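Local coordinates for protein acetone carboxylase alpha subunit (PDB 5M45) that is a large enzyme subunit of the hydantoinase B/oxoprolinase family that carries a manganese site, at residues G39-R50 against K262-L273. Numbering follows the deposited sequence.
Sequences GRYAGLKTLELR and KFAYEAVEHGRL
Glu266 and Glu269 of helix 257-282 each reach across to backbone N-H groups of segment 39-50. Glu266 meets the first turn of helix 48-52 with both carboxylate oxygens, each using its syn lone pair: OE2 accepts from Leu49 N (2.9 Å) and OE1 from Arg50 N (3.0 Å), both nearly straight at 165°. First-turn N-H groups have no carbonyl of their own helix to bond, so a buried carboxylate suits the place, and the converging N-H groups probably favour its charge.

Glu269 works differently. Its OE1 takes Tyr41 N (2.8 Å) from well above the carboxylate plane, while Arg272 NE approaches from the opposite face. Arg272 grips Glu269 side-on, with NH2 on OE2 (2.8 Å), which probably helps to hold the carboxylate in place for Tyr41 N. One water accepts from Arg40 NH2 and donates to Glu269 OE2 and Leu44 O.

Among flat groups, the Arg50 guanidinium stacks on His270, centres 3.9 Å apart and planes at 18°; a bend at chi3 (94°) lays it there, with methylene CD also over the imidazole, whose ND1 is hydrogen-bonded with Tyr57 OH. Beta-branched Val268 offers CG1 to the broad face of the Tyr41 ring, a CH-pi contact (3.6 Å to the centroid).

The rest is apolar: Leu47 CD2 lies on Glu269 CG, and its CD1 meets Leu273 CD1 tip to tip. Tyr41, about 7 Å from the bound 3,6,9,12,15-pentaoxaheptadecan-1-ol, meets the ring of Tyr376 from that ligand's pocket. The contact thus fastens the connection between helices 24-38 and 48-52 onto helix 257-282. Leu49 and Phe263 also pack on helix 54-75, Phe263 reaches strand 101-104, and Tyr41 OH bonds Asp100 just before that strand.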
ATOM      1  N   GLY A  39      11.385  41.398   1.197  1.00 22.62           N
ATOM      2  CA  GLY A  39      10.165  41.304   1.980  1.00 22.32           C
ATOM      3  C   GLY A  39       8.862  41.356   1.189  1.00 21.22           C
ATOM      4  O   GLY A  39       7.800  41.324   1.789  1.00 20.91           O
ATOM      5  N   ARG A  40       8.917  41.403  -0.144  1.00 20.82           N
ATOM      6  CA  ARG A  40       7.711  41.362  -0.982  1.00 20.33           C
ATOM      7  C   ARG A  40       7.723  40.118  -1.854  1.00 18.75           C
ATOM      8  O   ARG A  40       8.788  39.730  -2.304  1.00 18.65           O
ATOM      9  CB  ARG A  40       7.668  42.597  -1.863  1.00 21.72           C
ATOM     10  CG  ARG A  40       7.431  43.851  -1.028  1.00 24.08           C
ATOM     11  CD  ARG A  40       8.208  44.982  -1.556  1.00 26.21           C
ATOM     12  NE  ARG A  40       8.142  46.162  -0.704  1.00 28.62           N
ATOM     13  CZ  ARG A  40       7.128  47.033  -0.649  1.00 29.97           C
ATOM     14  NH1 ARG A  40       7.260  48.080   0.161  1.00 32.42           N
ATOM     15  NH2 ARG A  40       5.988  46.891  -1.366  1.00 29.43           N
ATOM     16  N   TYR A  41       6.569  39.502  -2.097  1.00 17.32           N
ATOM     17  CA  TYR A  41       6.551  38.299  -2.943  1.00 16.59           C
ATOM     18  C   TYR A  41       7.180  38.583  -4.335  1.00 16.37           C
ATOM     19  O   TYR A  41       6.824  39.557  -5.008  1.00 15.88           O
ATOM     20  CB  TYR A  41       5.143  37.724  -3.124  1.00 15.83           C
ATOM     21  CG  TYR A  41       5.109  36.518  -4.055  1.00 15.50           C
ATOM     22  CD1 TYR A  41       5.530  35.256  -3.610  1.00 15.57           C
ATOM     23  CD2 TYR A  41       4.730  36.635  -5.389  1.00 14.99           C
ATOM     24  CE1 TYR A  41       5.533  34.158  -4.466  1.00 15.17           C
ATOM     25  CE2 TYR A  41       4.716  35.534  -6.238  1.00 14.53           C
ATOM     26  CZ  TYR A  41       5.103  34.304  -5.777  1.00 14.72           C
ATOM     27  OH  TYR A  41       5.072  33.211  -6.608  1.00 14.39           O
ATOM     28  N   ALA A  42       8.139  37.734  -4.708  1.00 16.54           N
ATOM     29  CA  ALA A  42       8.823  37.816  -5.996  1.00 17.07           C
ATOM     30  C   ALA A  42       9.611  39.131  -6.229  1.00 17.90           C
ATOM     31  O   ALA A  42       9.942  39.451  -7.381  1.00 17.78           O
ATOM     32  CB  ALA A  42       7.827  37.603  -7.130  1.00 16.26           C
ATOM     33  N   GLY A  43       9.893  39.895  -5.173  1.00 18.76           N
ATOM     34  CA  GLY A  43      10.516  41.223  -5.319  1.00 19.92           C
ATOM     35  C   GLY A  43       9.670  42.324  -5.927  1.00 20.41           C
ATOM     36  O   GLY A  43      10.198  43.374  -6.302  1.00 20.81           O
ATOM     37  N   LEU A  44       8.352  42.126  -5.975  1.00 20.49           N
ATOM     38  CA  LEU A  44       7.429  43.093  -6.573  1.00 20.90           C
ATOM     39  C   LEU A  44       7.183  44.293  -5.660  1.00 22.44           C
ATOM     40  O   LEU A  44       6.258  44.289  -4.827  1.00 22.37           O
ATOM     41  CB  LEU A  44       6.105  42.415  -6.923  1.00 19.88           C
ATOM     42  CG  LEU A  44       6.153  41.403  -8.062  1.00 19.41           C
ATOM     43  CD1 LEU A  44       4.939  40.475  -8.079  1.00 18.91           C
ATOM     44  CD2 LEU A  44       6.297  42.112  -9.405  1.00 19.53           C
ATOM     45  N   LYS A  45       8.000  45.330  -5.842  1.00 24.78           N
ATOM     46  CA  LYS A  45       7.858  46.620  -5.135  1.00 26.96           C
ATOM     47  C   LYS A  45       6.691  47.471  -5.610  1.00 26.78           C
ATOM     48  O   LYS A  45       6.180  48.297  -4.860  1.00 27.35           O
ATOM     49  CB  LYS A  45       9.159  47.414  -5.212  1.00 28.87           C
ATOM     50  CG  LYS A  45      10.238  46.736  -4.401  1.00 30.56           C
ATOM     51  CD  LYS A  45      11.617  47.326  -4.590  1.00 32.55           C
ATOM     52  CE  LYS A  45      12.561  46.686  -3.590  1.00 33.81           C
ATOM     53  NZ  LYS A  45      13.779  47.504  -3.410  1.00 36.07           N
ATOM     54  N   THR A  46       6.337  47.315  -6.875  1.00 26.17           N
ATOM     55  CA  THR A  46       5.113  47.880  -7.411  1.00 25.67           C
ATOM     56  C   THR A  46       4.381  46.740  -8.138  1.00 23.92           C
ATOM     57  O   THR A  46       4.978  45.718  -8.514  1.00 22.72           O
ATOM     58  CB  THR A  46       5.370  49.069  -8.375  1.00 26.87           C
ATOM     59  OG1 THR A  46       5.920  48.598  -9.606  1.00 27.40           O
ATOM     60  CG2 THR A  46       6.314  50.114  -7.772  1.00 27.72           C
ATOM     61  N   LEU A  47       3.091  46.938  -8.304  1.00 23.25           N
ATOM     62  CA  LEU A  47       2.229  46.026  -9.068  1.00 22.83           C
ATOM     63  C   LEU A  47       1.734  46.721 -10.359  1.00 23.33           C
ATOM     64  O   LEU A  47       0.680  47.368 -10.340  1.00 22.86           O
ATOM     65  CB  LEU A  47       1.063  45.585  -8.181  1.00 21.93           C
ATOM     66  CG  LEU A  47       1.458  44.922  -6.845  1.00 22.19           C
ATOM     67  CD1 LEU A  47       0.219  44.407  -6.122  1.00 21.82           C
ATOM     68  CD2 LEU A  47       2.382  43.757  -7.076  1.00 21.95           C
ATOM     69  N   GLU A  48       2.499  46.592 -11.464  1.00 24.93           N
ATOM     70  CA  GLU A  48       2.238  47.405 -12.679  1.00 26.39           C
ATOM     71  C   GLU A  48       0.846  47.178 -13.270  1.00 24.08           C
ATOM     72  O   GLU A  48       0.183  48.139 -13.618  1.00 23.50           O
ATOM     73  CB  GLU A  48       3.278  47.172 -13.778  1.00 29.67           C
ATOM     74  CG  GLU A  48       4.663  47.718 -13.563  1.00 34.37           C
ATOM     75  CD  GLU A  48       5.623  47.364 -14.730  1.00 38.36           C
ATOM     76  OE1 GLU A  48       5.217  47.131 -15.943  1.00 39.95           O
ATOM     77  OE2 GLU A  48       6.833  47.281 -14.395  1.00 42.14           O
ATOM     78  N   LEU A  49       0.438  45.922 -13.430  1.00 22.11           N
ATOM     79  CA  LEU A  49      -0.871  45.645 -13.994  1.00 21.39           C
ATOM     80  C   LEU A  49      -1.984  46.230 -13.090  1.00 21.82           C
ATOM     81  O   LEU A  49      -2.847  46.960 -13.569  1.00 21.74           O
ATOM     82  CB  LEU A  49      -1.095  44.154 -14.244  1.00 19.77           C
ATOM     83  CG  LEU A  49      -2.375  43.805 -15.025  1.00 19.20           C
ATOM     84  CD1 LEU A  49      -2.206  44.146 -16.491  1.00 19.35           C
ATOM     85  CD2 LEU A  49      -2.733  42.323 -14.911  1.00 18.37           C
ATOM     86  N   ARG A  50      -1.915  45.930 -11.796  1.00 22.04           N
ATOM     87  CA  ARG A  50      -2.924  46.432 -10.878  1.00 23.14           C
ATOM     88  C   ARG A  50      -3.024  47.965 -10.837  1.00 23.04           C
ATOM     89  O   ARG A  50      -4.135  48.506 -10.863  1.00 22.24           O
ATOM     90  CB  ARG A  50      -2.682  45.924  -9.472  1.00 24.39           C
ATOM     91  CG  ARG A  50      -3.809  46.346  -8.570  1.00 26.71           C
ATOM     92  CD  ARG A  50      -3.858  45.497  -7.366  1.00 29.15           C
ATOM     93  NE  ARG A  50      -3.135  46.040  -6.234  1.00 31.77           N
ATOM     94  CZ  ARG A  50      -3.671  46.627  -5.165  1.00 34.52           C
ATOM     95  NH1 ARG A  50      -4.970  46.889  -5.091  1.00 37.79           N
ATOM     96  NH2 ARG A  50      -2.871  46.995  -4.172  1.00 34.44           N
ATOM     97  N   LYS A 262       1.823  38.773 -15.911  1.00 19.59           N
ATOM     98  CA  LYS A 262       1.878  39.737 -14.789  1.00 19.67           C
ATOM     99  C   LYS A 262       0.925  39.398 -13.632  1.00 18.45           C
ATOM    100  O   LYS A 262       1.355  39.404 -12.475  1.00 17.64           O
ATOM    101  CB  LYS A 262       1.675  41.175 -15.261  1.00 20.52           C
ATOM    102  CG  LYS A 262       2.879  41.594 -16.103  1.00 21.76           C
ATOM    103  CD  LYS A 262       3.027  43.082 -16.260  1.00 22.89           C
ATOM    104  CE  LYS A 262       2.124  43.634 -17.329  1.00 23.98           C
ATOM    105  NZ  LYS A 262       2.822  44.433 -18.379  1.00 24.90           N
ATOM    106  N   PHE A 263      -0.335  39.092 -13.956  1.00 17.57           N
ATOM    107  CA  PHE A 263      -1.342  38.760 -12.944  1.00 17.03           C
ATOM    108  C   PHE A 263      -0.931  37.559 -12.091  1.00 16.46           C
ATOM    109  O   PHE A 263      -1.167  37.538 -10.862  1.00 15.43           O
ATOM    110  CB  PHE A 263      -2.683  38.457 -13.621  1.00 17.25           C
ATOM    111  CG  PHE A 263      -3.819  38.256 -12.668  1.00 17.42           C
ATOM    112  CD1 PHE A 263      -4.497  39.343 -12.111  1.00 17.74           C
ATOM    113  CD2 PHE A 263      -4.248  36.969 -12.330  1.00 17.59           C
ATOM    114  CE1 PHE A 263      -5.585  39.152 -11.235  1.00 18.00           C
ATOM    115  CE2 PHE A 263      -5.331  36.781 -11.475  1.00 17.48           C
ATOM    116  CZ  PHE A 263      -6.000  37.863 -10.928  1.00 17.59           C
ATOM    117  N   ALA A 264      -0.317  36.560 -12.739  1.00 16.16           N
ATOM    118  CA  ALA A 264       0.027  35.316 -12.082  1.00 16.22           C
ATOM    119  C   ALA A 264       1.018  35.470 -10.895  1.00 16.28           C
ATOM    120  O   ALA A 264       1.041  34.575 -10.041  1.00 15.85           O
ATOM    121  CB  ALA A 264       0.553  34.309 -13.087  1.00 16.39           C
ATOM    122  N   TYR A 265       1.783  36.570 -10.841  1.00 16.10           N
ATOM    123  CA  TYR A 265       2.643  36.897  -9.692  1.00 16.59           C
ATOM    124  C   TYR A 265       2.129  38.080  -8.860  1.00 16.31           C
ATOM    125  O   TYR A 265       2.195  38.042  -7.617  1.00 16.60           O
ATOM    126  CB  TYR A 265       4.121  37.056 -10.142  1.00 17.05           C
ATOM    127  CG  TYR A 265       4.584  35.821 -10.865  1.00 17.57           C
ATOM    128  CD1 TYR A 265       4.333  35.661 -12.215  1.00 18.28           C
ATOM    129  CD2 TYR A 265       5.202  34.780 -10.196  1.00 17.83           C
ATOM    130  CE1 TYR A 265       4.708  34.509 -12.904  1.00 18.24           C
ATOM    131  CE2 TYR A 265       5.582  33.615 -10.868  1.00 18.05           C
ATOM    132  CZ  TYR A 265       5.338  33.504 -12.225  1.00 18.47           C
ATOM    133  OH  TYR A 265       5.690  32.361 -12.908  1.00 19.69           O
ATOM    134  N   GLU A 266       1.565  39.100  -9.512  1.00 16.03           N
ATOM    135  CA  GLU A 266       1.011  40.252  -8.795  1.00 15.92           C
ATOM    136  C   GLU A 266      -0.123  39.844  -7.837  1.00 15.15           C
ATOM    137  O   GLU A 266      -0.218  40.410  -6.744  1.00 14.79           O
ATOM    138  CB  GLU A 266       0.516  41.351  -9.739  1.00 16.33           C
ATOM    139  CG  GLU A 266       1.610  42.053 -10.558  1.00 16.95           C
ATOM    140  CD  GLU A 266       1.102  43.246 -11.368  1.00 17.44           C
ATOM    141  OE1 GLU A 266       0.041  43.840 -10.991  1.00 17.53           O
ATOM    142  OE2 GLU A 266       1.779  43.599 -12.406  1.00 17.92           O
ATOM    143  N   ALA A 267      -0.963  38.873  -8.236  1.00 14.53           N
ATOM    144  CA  ALA A 267      -2.111  38.460  -7.403  1.00 14.37           C
ATOM    145  C   ALA A 267      -1.651  37.910  -6.025  1.00 14.21           C
ATOM    146  O   ALA A 267      -2.325  38.122  -5.019  1.00 13.82           O
ATOM    147  CB  ALA A 267      -3.008  37.447  -8.135  1.00 14.41           C
ATOM    148  N   VAL A 268      -0.476  37.273  -5.982  1.00 14.02           N
ATOM    149  CA  VAL A 268       0.072  36.736  -4.755  1.00 14.07           C
ATOM    150  C   VAL A 268       0.547  37.877  -3.836  1.00 14.27           C
ATOM    151  O   VAL A 268       0.189  37.934  -2.624  1.00 14.11           O
ATOM    152  CB  VAL A 268       1.237  35.733  -5.049  1.00 14.10           C
ATOM    153  CG1 VAL A 268       1.734  35.101  -3.749  1.00 14.14           C
ATOM    154  CG2 VAL A 268       0.830  34.637  -6.025  1.00 14.07           C
ATOM    155  N   GLU A 269       1.329  38.802  -4.380  1.00 14.50           N
ATOM    156  CA  GLU A 269       1.793  39.956  -3.574  1.00 14.82           C
ATOM    157  C   GLU A 269       0.602  40.815  -3.087  1.00 14.85           C
ATOM    158  O   GLU A 269       0.615  41.318  -1.966  1.00 14.51           O
ATOM    159  CB  GLU A 269       2.817  40.810  -4.346  1.00 15.13           C
ATOM    160  CG  GLU A 269       3.204  42.158  -3.730  1.00 15.54           C
ATOM    161  CD  GLU A 269       3.828  42.090  -2.337  1.00 15.81           C
ATOM    162  OE1 GLU A 269       4.162  40.977  -1.836  1.00 15.75           O
ATOM    163  OE2 GLU A 269       4.002  43.201  -1.728  1.00 16.49           O
ATOM    164  N   HIS A 270      -0.417  40.963  -3.933  1.00 14.96           N
ATOM    165  CA  HIS A 270      -1.668  41.655  -3.535  1.00 15.14           C
ATOM    166  C   HIS A 270      -2.297  40.980  -2.281  1.00 15.04           C
ATOM    167  O   HIS A 270      -2.737  41.653  -1.335  1.00 14.84           O
ATOM    168  CB  HIS A 270      -2.614  41.647  -4.737  1.00 15.34           C
ATOM    169  CG  HIS A 270      -3.885  42.426  -4.558  1.00 15.63           C
ATOM    170  ND1 HIS A 270      -4.858  42.457  -5.532  1.00 15.71           N
ATOM    171  CD2 HIS A 270      -4.355  43.179  -3.539  1.00 15.83           C
ATOM    172  CE1 HIS A 270      -5.858  43.213  -5.132  1.00 15.87           C
ATOM    173  NE2 HIS A 270      -5.584  43.666  -3.931  1.00 15.78           N
ATOM    174  N   GLY A 271      -2.350  39.655  -2.295  1.00 14.78           N
ATOM    175  CA  GLY A 271      -2.726  38.858  -1.101  1.00 14.72           C
ATOM    176  C   GLY A 271      -1.948  39.142   0.168  1.00 14.83           C
ATOM    177  O   GLY A 271      -2.539  39.284   1.240  1.00 14.33           O
ATOM    178  N   ARG A 272      -0.617  39.196   0.057  1.00 14.90           N
ATOM    179  CA  ARG A 272       0.247  39.535   1.214  1.00 15.13           C
ATOM    180  C   ARG A 272      -0.067  40.935   1.742  1.00 15.15           C
ATOM    181  O   ARG A 272      -0.241  41.117   2.953  1.00 14.94           O
ATOM    182  CB  ARG A 272       1.740  39.430   0.877  1.00 15.54           C
ATOM    183  CG  ARG A 272       2.676  39.530   2.093  1.00 15.88           C
ATOM    184  CD  ARG A 272       4.129  39.752   1.725  1.00 16.33           C
ATOM    185  NE  ARG A 272       4.277  41.046   1.079  1.00 16.68           N
ATOM    186  CZ  ARG A 272       4.324  42.223   1.710  1.00 17.31           C
ATOM    187  NH1 ARG A 272       4.298  42.297   3.052  1.00 17.76           N
ATOM    188  NH2 ARG A 272       4.422  43.349   1.006  1.00 17.53           N
ATOM    189  N   LEU A 273      -0.142  41.899   0.841  1.00 15.00           N
ATOM    190  CA  LEU A 273      -0.528  43.286   1.200  1.00 15.36           C
ATOM    191  C   LEU A 273      -1.876  43.368   1.943  1.00 15.24           C
ATOM    192  O   LEU A 273      -2.021  44.127   2.890  1.00 15.15           O
ATOM    193  CB  LEU A 273      -0.552  44.220  -0.050  1.00 15.58           C
ATOM    194  CG  LEU A 273       0.833  44.481  -0.670  1.00 15.84           C
ATOM    195  CD1 LEU A 273       0.694  45.057  -2.086  1.00 16.01           C
ATOM    196  CD2 LEU A 273       1.707  45.393   0.211  1.00 16.18           C
TER
HETATM  197  O   HOH W   1       4.430  45.417  -3.061  1.00 19.42           O